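PDB 6JT6: extracellular PQQ-dependent sugar dehydrogenase from Coprinopsis cinerea, which probably oxidises sugars with pyrroloquinoline quinone, the haem-binding cytochrome b domain in this structure being the likely carrier of the electrons released. Local coordinates for residues Y30-A35 with N176-L181; P41-G46 with Y184-L189. All coordinates share one frame; numbering follows the deposited sequence.

Interaction 1: residues Y30-A35 with N176-L181; sequences YIFPSA and NARTTL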
ATOM      1  N   TYR A  30      -5.596  -3.901  -2.126  1.00 12.65           N
ATOM      2  CA  TYR A  30      -6.274  -2.617  -2.267  1.00 12.51           C
ATOM      3  C   TYR A  30      -7.767  -2.788  -2.222  1.00 12.40           C
ATOM      4  O   TYR A  30      -8.290  -3.773  -2.707  1.00 11.60           O
ATOM      5  CB  TYR A  30      -5.906  -1.899  -3.584  1.00 13.38           C
ATOM      6  CG  TYR A  30      -4.430  -1.721  -3.742  1.00 14.60           C
ATOM      7  CD1 TYR A  30      -3.787  -0.588  -3.209  1.00 15.44           C
ATOM      8  CD2 TYR A  30      -3.648  -2.721  -4.375  1.00 14.74           C
ATOM      9  CE1 TYR A  30      -2.407  -0.433  -3.331  1.00 15.95           C
ATOM     10  CE2 TYR A  30      -2.278  -2.569  -4.514  1.00 14.75           C
ATOM     11  CZ  TYR A  30      -1.671  -1.436  -3.981  1.00 15.94           C
ATOM     12  OH  TYR A  30      -0.308  -1.270  -4.079  1.00 16.66           O
ATOM     13  N   ILE A  31      -8.427  -1.796  -1.626  1.00 12.43           N
ATOM     14  CA  ILE A  31      -9.870  -1.666  -1.651  1.00 13.67           C
ATOM     15  C   ILE A  31     -10.162  -0.236  -2.091  1.00 14.07           C
ATOM     16  O   ILE A  31      -9.608   0.689  -1.518  1.00 14.55           O
ATOM     17  CB  ILE A  31     -10.506  -1.910  -0.260  1.00 13.45           C
ATOM     18  CG1 ILE A  31      -9.946  -3.182   0.413  1.00 13.83           C
ATOM     19  CG2 ILE A  31     -12.008  -2.065  -0.420  1.00 13.70           C
ATOM     20  CD1 ILE A  31     -10.331  -3.350   1.885  1.00 13.90           C
ATOM     21  N   PHE A  32     -11.012  -0.066  -3.097  1.00 14.49           N
ATOM     22  CA  PHE A  32     -11.347   1.274  -3.598  1.00 16.28           C
ATOM     23  C   PHE A  32     -12.840   1.491  -3.361  1.00 16.49           C
ATOM     24  O   PHE A  32     -13.603   0.516  -3.309  1.00 15.44           O
ATOM     25  CB  PHE A  32     -10.974   1.458  -5.096  1.00 15.84           C
ATOM     26  CG  PHE A  32      -9.503   1.656  -5.342  1.00 16.75           C
ATOM     27  CD1 PHE A  32      -8.999   2.926  -5.661  1.00 17.44           C
ATOM     28  CD2 PHE A  32      -8.623   0.574  -5.337  1.00 16.81           C
ATOM     29  CE1 PHE A  32      -7.628   3.109  -5.893  1.00 18.19           C
ATOM     30  CE2 PHE A  32      -7.258   0.758  -5.563  1.00 16.72           C
ATOM     31  CZ  PHE A  32      -6.758   2.024  -5.833  1.00 18.25           C
ATOM     32  N   PRO A  33     -13.259   2.767  -3.198  1.00 18.71           N
ATOM     33  CA  PRO A  33     -14.688   3.053  -3.049  1.00 19.74           C
ATOM     34  C   PRO A  33     -15.413   2.978  -4.387  1.00 23.81           C
ATOM     35  O   PRO A  33     -14.816   3.176  -5.448  1.00 22.45           O
ATOM     36  CB  PRO A  33     -14.706   4.471  -2.480  1.00 19.01           C
ATOM     37  CG  PRO A  33     -13.453   5.085  -2.975  1.00 19.52           C
ATOM     38  CD  PRO A  33     -12.436   3.980  -2.998  1.00 18.89           C
ATOM     39  N   SER A  34     -16.704   2.712  -4.301  1.00 29.80           N
ATOM     40  CA  SER A  34     -17.577   2.541  -5.446  1.00 37.93           C
ATOM     41  C   SER A  34     -18.007   3.861  -6.104  1.00 44.96           C
ATOM     42  O   SER A  34     -17.254   4.844  -6.103  1.00 41.68           O
ATOM     43  CB  SER A  34     -18.809   1.760  -4.997  1.00 39.42           C
ATOM     44  OG  SER A  34     -19.523   1.291  -6.121  1.00 46.74           O
ATOM     45  N   ALA A  35     -19.212   3.835  -6.693  1.00 52.56           N
ATOM     46  CA  ALA A  35     -19.894   4.983  -7.329  1.00 53.95           C
ATOM     47  C   ALA A  35     -21.404   4.922  -7.034  1.00 57.76           C
ATOM     48  O   ALA A  35     -22.090   5.944  -7.089  1.00 64.90           O
ATOM     49  CB  ALA A  35     -19.637   5.004  -8.829  1.00 53.63           C
ATOM     50  N   ASN A 176     -12.913  -3.761 -10.561  1.00 24.15           N
ATOM     51  CA  ASN A 176     -12.943  -4.960  -9.745  1.00 26.67           C
ATOM     52  C   ASN A 176     -12.467  -4.788  -8.301  1.00 26.27           C
ATOM     53  O   ASN A 176     -12.801  -5.619  -7.432  1.00 26.00           O
ATOM     54  CB  ASN A 176     -12.169  -6.085 -10.429  1.00 31.21           C
ATOM     55  CG  ASN A 176     -13.091  -7.149 -10.995  1.00 38.24           C
ATOM     56  OD1 ASN A 176     -13.163  -7.365 -12.219  1.00 42.05           O
ATOM     57  ND2 ASN A 176     -13.827  -7.807 -10.108  1.00 37.66           N
ATOM     58  N   ALA A 177     -11.678  -3.739  -8.051  1.00 23.13           N
ATOM     59  CA  ALA A 177     -11.181  -3.426  -6.713  1.00 23.11           C
ATOM     60  C   ALA A 177     -12.137  -2.451  -5.980  1.00 23.36           C
ATOM     61  O   ALA A 177     -11.993  -2.223  -4.772  1.00 22.39           O
ATOM     62  CB  ALA A 177      -9.756  -2.883  -6.790  1.00 20.66           C
ATOM     63  N   ARG A 178     -13.121  -1.906  -6.713  1.00 22.31           N
ATOM     64  CA  ARG A 178     -14.128  -0.981  -6.153  1.00 22.08           C
ATOM     65  C   ARG A 178     -15.275  -1.735  -5.467  1.00 22.32           C
ATOM     66  O   ARG A 178     -15.683  -2.779  -5.932  1.00 21.31           O
ATOM     67  CB  ARG A 178     -14.654   0.005  -7.216  1.00 22.35           C
ATOM     68  CG  ARG A 178     -13.574   0.881  -7.835  1.00 22.28           C
ATOM     69  CD  ARG A 178     -14.111   2.137  -8.544  1.00 24.83           C
ATOM     70  NE  ARG A 178     -13.004   2.972  -9.047  1.00 23.54           N
ATOM     71  CZ  ARG A 178     -12.284   3.862  -8.343  1.00 23.88           C
ATOM     72  NH1 ARG A 178     -12.529   4.141  -7.057  1.00 22.82           N
ATOM     73  NH2 ARG A 178     -11.300   4.520  -8.957  1.00 23.19           N
ATOM     74  N   THR A 179     -15.773  -1.209  -4.345  1.00 20.67           N
ATOM     75  CA  THR A 179     -16.863  -1.865  -3.598  1.00 20.97           C
ATOM     76  C   THR A 179     -17.726  -0.882  -2.817  1.00 22.01           C
ATOM     77  O   THR A 179     -17.217   0.046  -2.167  1.00 21.76           O
ATOM     78  CB  THR A 179     -16.381  -3.019  -2.660  1.00 21.48           C
ATOM     79  OG1 THR A 179     -17.519  -3.609  -2.002  1.00 22.33           O
ATOM     80  CG2 THR A 179     -15.402  -2.525  -1.575  1.00 20.78           C
ATOM     81  N   THR A 180     -19.043  -1.108  -2.860  1.00 24.38           N
ATOM     82  CA  THR A 180     -19.973  -0.338  -2.023  1.00 23.81           C
ATOM     83  C   THR A 180     -19.751  -0.681  -0.543  1.00 21.59           C
ATOM     84  O   THR A 180     -20.151   0.088   0.320  1.00 21.82           O
ATOM     85  CB  THR A 180     -21.460  -0.513  -2.441  1.00 25.00           C
ATOM     86  OG1 THR A 180     -21.816  -1.893  -2.360  1.00 25.14           O
ATOM     87  CG2 THR A 180     -21.679  -0.009  -3.853  1.00 26.04           C
ATOM     88  N   LEU A 181     -19.051  -1.795  -0.267  1.00 20.61           N
ATOM     89  CA  LEU A 181     -18.652  -2.166   1.109  1.00 19.43           C
ATOM     90  C   LEU A 181     -17.475  -1.330   1.700  1.00 18.69           C
ATOM     91  O   LEU A 181     -17.087  -1.549   2.846  1.00 17.63           O
ATOM     92  CB  LEU A 181     -18.311  -3.660   1.218  1.00 20.68           C
ATOM     93  CG  LEU A 181     -19.516  -4.612   1.152  1.00 21.89           C
ATOM     94  CD1 LEU A 181     -19.006  -6.028   1.138  1.00 21.76           C
ATOM     95  CD2 LEU A 181     -20.505  -4.398   2.303  1.00 22.24           C
TER
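Arg-178 lies across Phe-32 and Pro-33, and its NH1 donates to Pro-33 O at 3.0 Å. The acceptor sits at the guanidinium edge, nearly in its plane, and the N-H points at it almost straight (167°). With the chain extended from CG to NE, the methylenes run past the same carbonyl, CD coming within 3.3 Å of Pro-33 O. Phe-32 CG lies over one guanidinium face, but planes 76° apart exclude a parallel stack. NE and NH2 donate to the backbone oxygens of Thr-135 and Pro-134, so three carbonyls limit the guanidinium's rotation.

Beneath this, Phe-32 N donates to Ala-177 O (2.9 Å) and Thr-179 N to Phe-32 O (3.0 Å), the second bond more bent. Ala-177 CB touches Phe-32 CD2 at 3.9 Å. On the other face, Ile-31 CG2 meets Thr-179 CG2 at 3.6 Å. Thr-179 sets OG1 anti to the backbone N (chi1 -179°), where it accepts from Leu-181 N, a capping bond at the turn before the helix. The whole is a short parallel bridge: a weakly bonded two-residue strand, 178-179, pairs with strand 26-33, an inner strand of the mixed sheet in the cytochrome domain.

Interaction 2: residues P41-G46 with Y184-L189; sequences PDEFIG and YYLQQL
Ile-45 carries most of this contact, and its two branches reach different turns of helix 184-189. Apolar packing accounts for nearly all of it. The delta methyl CD1 comes up against the helix backbone, 3.7 Å from Leu-186 CA, while Leu-186 CD1 stands alongside CG1 of Ile-45 at 4.1 Å. The other branch, CG2, meets Leu-189 CD1 at 3.6 Å. This division follows from chi1 of -66°, which sets CG2 anti to the backbone N and turns CG1 beside it. With an alanine here in place of Ile-45, the helix would probably face a gap, Leu-186 and Leu-189 losing the CD1 and CG2 methyls they pack on.

The polar contribution is slight. Glu-43 OE2 lies 4.1 Å from Leu-186 CD2, a van der Waals neighbour, and no hydrogen bond joins the two segments. The carboxylate is held instead by a salt bridge to Arg-119 NE and a hydrogen bond from Tyr-182 OH, both to OE2, which would probably favour its ionised form.

The axes of strand 43-46 and helix 184-189 approach to 9.9 Å and run 46° apart, an interval bridged mainly by Ile-45, whose CD1 reaches the helix backbone. Ile-31 of strand 26-33 and Leu-104 of strand 100-109 add to the apolar patch. This is helix-on-sheet packing, the single C-terminal helix lying against one sheet of a mostly beta cytochrome domain.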
ATOM      1  N   PRO A  41     -14.568   9.482  -4.614  1.00 61.68           N
ATOM      2  CA  PRO A  41     -13.629   8.402  -4.571  1.00 56.54           C
ATOM      3  C   PRO A  41     -12.183   8.908  -4.643  1.00 46.02           C
ATOM      4  O   PRO A  41     -11.419   8.438  -5.486  1.00 47.46           O
ATOM      5  CB  PRO A  41     -14.009   7.611  -5.837  1.00 62.24           C
ATOM      6  CG  PRO A  41     -14.535   8.658  -6.797  1.00 61.93           C
ATOM      7  CD  PRO A  41     -14.738   9.937  -6.009  1.00 64.62           C
ATOM      8  N   ASP A  42     -11.819   9.875  -3.800  1.00 38.71           N
ATOM      9  CA  ASP A  42     -10.436  10.378  -3.796  1.00 35.96           C
ATOM     10  C   ASP A  42      -9.605   9.709  -2.700  1.00 30.13           C
ATOM     11  O   ASP A  42      -8.829  10.365  -1.981  1.00 30.92           O
ATOM     12  CB  ASP A  42     -10.383  11.915  -3.721  1.00 40.30           C
ATOM     13  CG  ASP A  42      -8.994  12.482  -4.015  1.00 45.07           C
ATOM     14  OD1 ASP A  42      -8.065  11.719  -4.359  1.00 47.49           O
ATOM     15  OD2 ASP A  42      -8.826  13.713  -3.893  1.00 53.60           O
ATOM     16  N   GLU A  43      -9.783   8.394  -2.579  1.00 24.56           N
ATOM     17  CA  GLU A  43      -9.126   7.615  -1.536  1.00 20.47           C
ATOM     18  C   GLU A  43      -9.177   6.113  -1.839  1.00 19.34           C
ATOM     19  O   GLU A  43      -9.925   5.665  -2.716  1.00 18.54           O
ATOM     20  CB  GLU A  43      -9.739   7.922  -0.167  1.00 19.31           C
ATOM     21  CG  GLU A  43     -11.123   7.339   0.096  1.00 18.22           C
ATOM     22  CD  GLU A  43     -11.503   7.495   1.549  1.00 18.58           C
ATOM     23  OE1 GLU A  43     -12.130   8.513   1.897  1.00 17.69           O
ATOM     24  OE2 GLU A  43     -11.123   6.643   2.368  1.00 17.53           O
ATOM     25  N   PHE A  44      -8.360   5.339  -1.118  1.00 16.74           N
ATOM     26  CA  PHE A  44      -8.463   3.882  -1.140  1.00 15.50           C
ATOM     27  C   PHE A  44      -7.855   3.357   0.144  1.00 14.55           C
ATOM     28  O   PHE A  44      -7.246   4.110   0.884  1.00 13.95           O
ATOM     29  CB  PHE A  44      -7.779   3.264  -2.375  1.00 15.94           C
ATOM     30  CG  PHE A  44      -6.285   3.519  -2.452  1.00 16.14           C
ATOM     31  CD1 PHE A  44      -5.381   2.594  -1.926  1.00 16.33           C
ATOM     32  CD2 PHE A  44      -5.788   4.662  -3.114  1.00 16.82           C
ATOM     33  CE1 PHE A  44      -4.007   2.817  -1.971  1.00 15.64           C
ATOM     34  CE2 PHE A  44      -4.408   4.883  -3.190  1.00 16.76           C
ATOM     35  CZ  PHE A  44      -3.521   3.959  -2.619  1.00 16.38           C
ATOM     36  N   ILE A  45      -8.061   2.069   0.392  1.00 14.06           N
ATOM     37  CA  ILE A  45      -7.423   1.368   1.490  1.00 13.52           C
ATOM     38  C   ILE A  45      -6.350   0.480   0.884  1.00 13.29           C
ATOM     39  O   ILE A  45      -6.608  -0.209  -0.129  1.00 12.90           O
ATOM     40  CB  ILE A  45      -8.443   0.496   2.247  1.00 14.11           C
ATOM     41  CG1 ILE A  45      -9.492   1.389   2.950  1.00 13.92           C
ATOM     42  CG2 ILE A  45      -7.750  -0.437   3.245  1.00 13.33           C
ATOM     43  CD1 ILE A  45     -10.741   0.601   3.371  1.00 13.79           C
ATOM     44  N   GLY A  46      -5.155   0.495   1.488  1.00 12.66           N
ATOM     45  CA  GLY A  46      -4.085  -0.404   1.048  1.00 12.09           C
ATOM     46  C   GLY A  46      -3.634  -1.381   2.127  1.00 12.40           C
ATOM     47  O   GLY A  46      -3.856  -1.163   3.321  1.00 11.87           O
ATOM     48  N   TYR A 184     -17.848   0.308   5.331  1.00 17.74           N
ATOM     49  CA  TYR A 184     -17.884  -0.795   6.304  1.00 17.43           C
ATOM     50  C   TYR A 184     -16.489  -1.381   6.499  1.00 16.28           C
ATOM     51  O   TYR A 184     -16.039  -1.560   7.640  1.00 14.83           O
ATOM     52  CB  TYR A 184     -18.848  -1.907   5.842  1.00 19.96           C
ATOM     53  CG  TYR A 184     -18.780  -3.176   6.661  1.00 23.82           C
ATOM     54  CD1 TYR A 184     -19.171  -3.181   8.023  1.00 25.78           C
ATOM     55  CD2 TYR A 184     -18.318  -4.382   6.089  1.00 25.30           C
ATOM     56  CE1 TYR A 184     -19.110  -4.350   8.782  1.00 28.99           C
ATOM     57  CE2 TYR A 184     -18.253  -5.560   6.840  1.00 28.49           C
ATOM     58  CZ  TYR A 184     -18.649  -5.539   8.185  1.00 29.55           C
ATOM     59  OH  TYR A 184     -18.583  -6.693   8.945  1.00 34.67           O
ATOM     60  N   TYR A 185     -15.809  -1.665   5.377  1.00 14.50           N
ATOM     61  CA  TYR A 185     -14.443  -2.184   5.406  1.00 14.02           C
ATOM     62  C   TYR A 185     -13.495  -1.208   6.111  1.00 13.37           C
ATOM     63  O   TYR A 185     -12.663  -1.631   6.915  1.00 13.29           O
ATOM     64  CB  TYR A 185     -13.942  -2.486   3.972  1.00 14.19           C
ATOM     65  CG  TYR A 185     -14.444  -3.797   3.385  1.00 15.21           C
ATOM     66  CD1 TYR A 185     -15.017  -4.794   4.202  1.00 14.42           C
ATOM     67  CD2 TYR A 185     -14.316  -4.062   2.007  1.00 15.57           C
ATOM     68  CE1 TYR A 185     -15.470  -6.003   3.655  1.00 16.37           C
ATOM     69  CE2 TYR A 185     -14.712  -5.295   1.454  1.00 15.62           C
ATOM     70  CZ  TYR A 185     -15.302  -6.259   2.268  1.00 16.77           C
ATOM     71  OH  TYR A 185     -15.706  -7.489   1.735  1.00 16.10           O
ATOM     72  N   LEU A 186     -13.637   0.092   5.823  1.00 12.77           N
ATOM     73  CA  LEU A 186     -12.791   1.125   6.428  1.00 12.80           C
ATOM     74  C   LEU A 186     -12.938   1.126   7.925  1.00 13.31           C
ATOM     75  O   LEU A 186     -11.936   1.136   8.629  1.00 13.05           O
ATOM     76  CB  LEU A 186     -13.076   2.523   5.869  1.00 12.53           C
ATOM     77  CG  LEU A 186     -12.243   3.716   6.417  1.00 12.70           C
ATOM     78  CD1 LEU A 186     -10.740   3.530   6.215  1.00 12.73           C
ATOM     79  CD2 LEU A 186     -12.693   5.050   5.794  1.00 12.44           C
ATOM     80  N   GLN A 187     -14.185   1.142   8.401  1.00 13.97           N
ATOM     81  CA  GLN A 187     -14.485   1.072   9.853  1.00 14.95           C
ATOM     82  C   GLN A 187     -13.930  -0.197  10.473  1.00 15.17           C
ATOM     83  O   GLN A 187     -13.266  -0.134  11.521  1.00 16.32           O
ATOM     84  CB  GLN A 187     -15.998   1.219  10.131  1.00 15.55           C
ATOM     85  CG  GLN A 187     -16.425   0.991  11.594  1.00 17.38           C
ATOM     86  CD  GLN A 187     -16.556  -0.473  12.012  1.00 17.19           C
ATOM     87  OE1 GLN A 187     -17.222  -1.296  11.339  1.00 18.61           O
ATOM     88  NE2 GLN A 187     -15.905  -0.817  13.110  1.00 17.94           N
ATOM     89  N   GLN A 188     -14.215  -1.345   9.865  1.00 15.68           N
ATOM     90  CA  GLN A 188     -13.760  -2.649  10.420  1.00 16.31           C
ATOM     91  C   GLN A 188     -12.237  -2.682  10.583  1.00 15.00           C
ATOM     92  O   GLN A 188     -11.730  -3.124  11.593  1.00 14.26           O
ATOM     93  CB  GLN A 188     -14.185  -3.826   9.531  1.00 17.78           C
ATOM     94  CG  GLN A 188     -15.661  -4.167   9.586  1.00 22.49           C
ATOM     95  CD  GLN A 188     -16.076  -4.790  10.907  1.00 24.34           C
ATOM     96  OE1 GLN A 188     -15.579  -5.843  11.272  1.00 27.27           O
ATOM     97  NE2 GLN A 188     -16.982  -4.121  11.644  1.00 25.26           N
ATOM     98  N   LEU A 189     -11.515  -2.190   9.573  1.00 14.19           N
ATOM     99  CA  LEU A 189     -10.059  -2.232   9.616  1.00 13.94           C
ATOM    100  C   LEU A 189      -9.504  -1.228  10.636  1.00 14.51           C
ATOM    101  O   LEU A 189      -8.504  -1.508  11.299  1.00 13.39           O
ATOM    102  CB  LEU A 189      -9.478  -1.975   8.202  1.00 13.89           C
ATOM    103  CG  LEU A 189      -9.689  -3.065   7.124  1.00 12.85           C
ATOM    104  CD1 LEU A 189      -9.304  -2.535   5.748  1.00 12.57           C
ATOM    105  CD2 LEU A 189      -8.845  -4.276   7.490  1.00 13.07           C
TER

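Interactions 1 and 2 have centres about 9 Å apart and meet on one mixed sheet, where strands 26-33 and 43-51 are antiparallel neighbours. Ile-31 O and Ile-45 N, 2.8 Å apart, probably form a hydrogen bond between them, and Phe-32 CD1 packs on Phe-44 CB at 3.5 Å. Along the chain the segments alternate: 30-35, 41-46, 176-181, 184-189. Two successive strands thus receive two successive C-terminal elements, strand 178-179 at the sheet edge and helix 182-191 over its face. The chain's last regular structure is thereby tied back to two strands from its first quarter, outside the haem pocket, though the side chain of Tyr-30 lies about 9 Å from the haem.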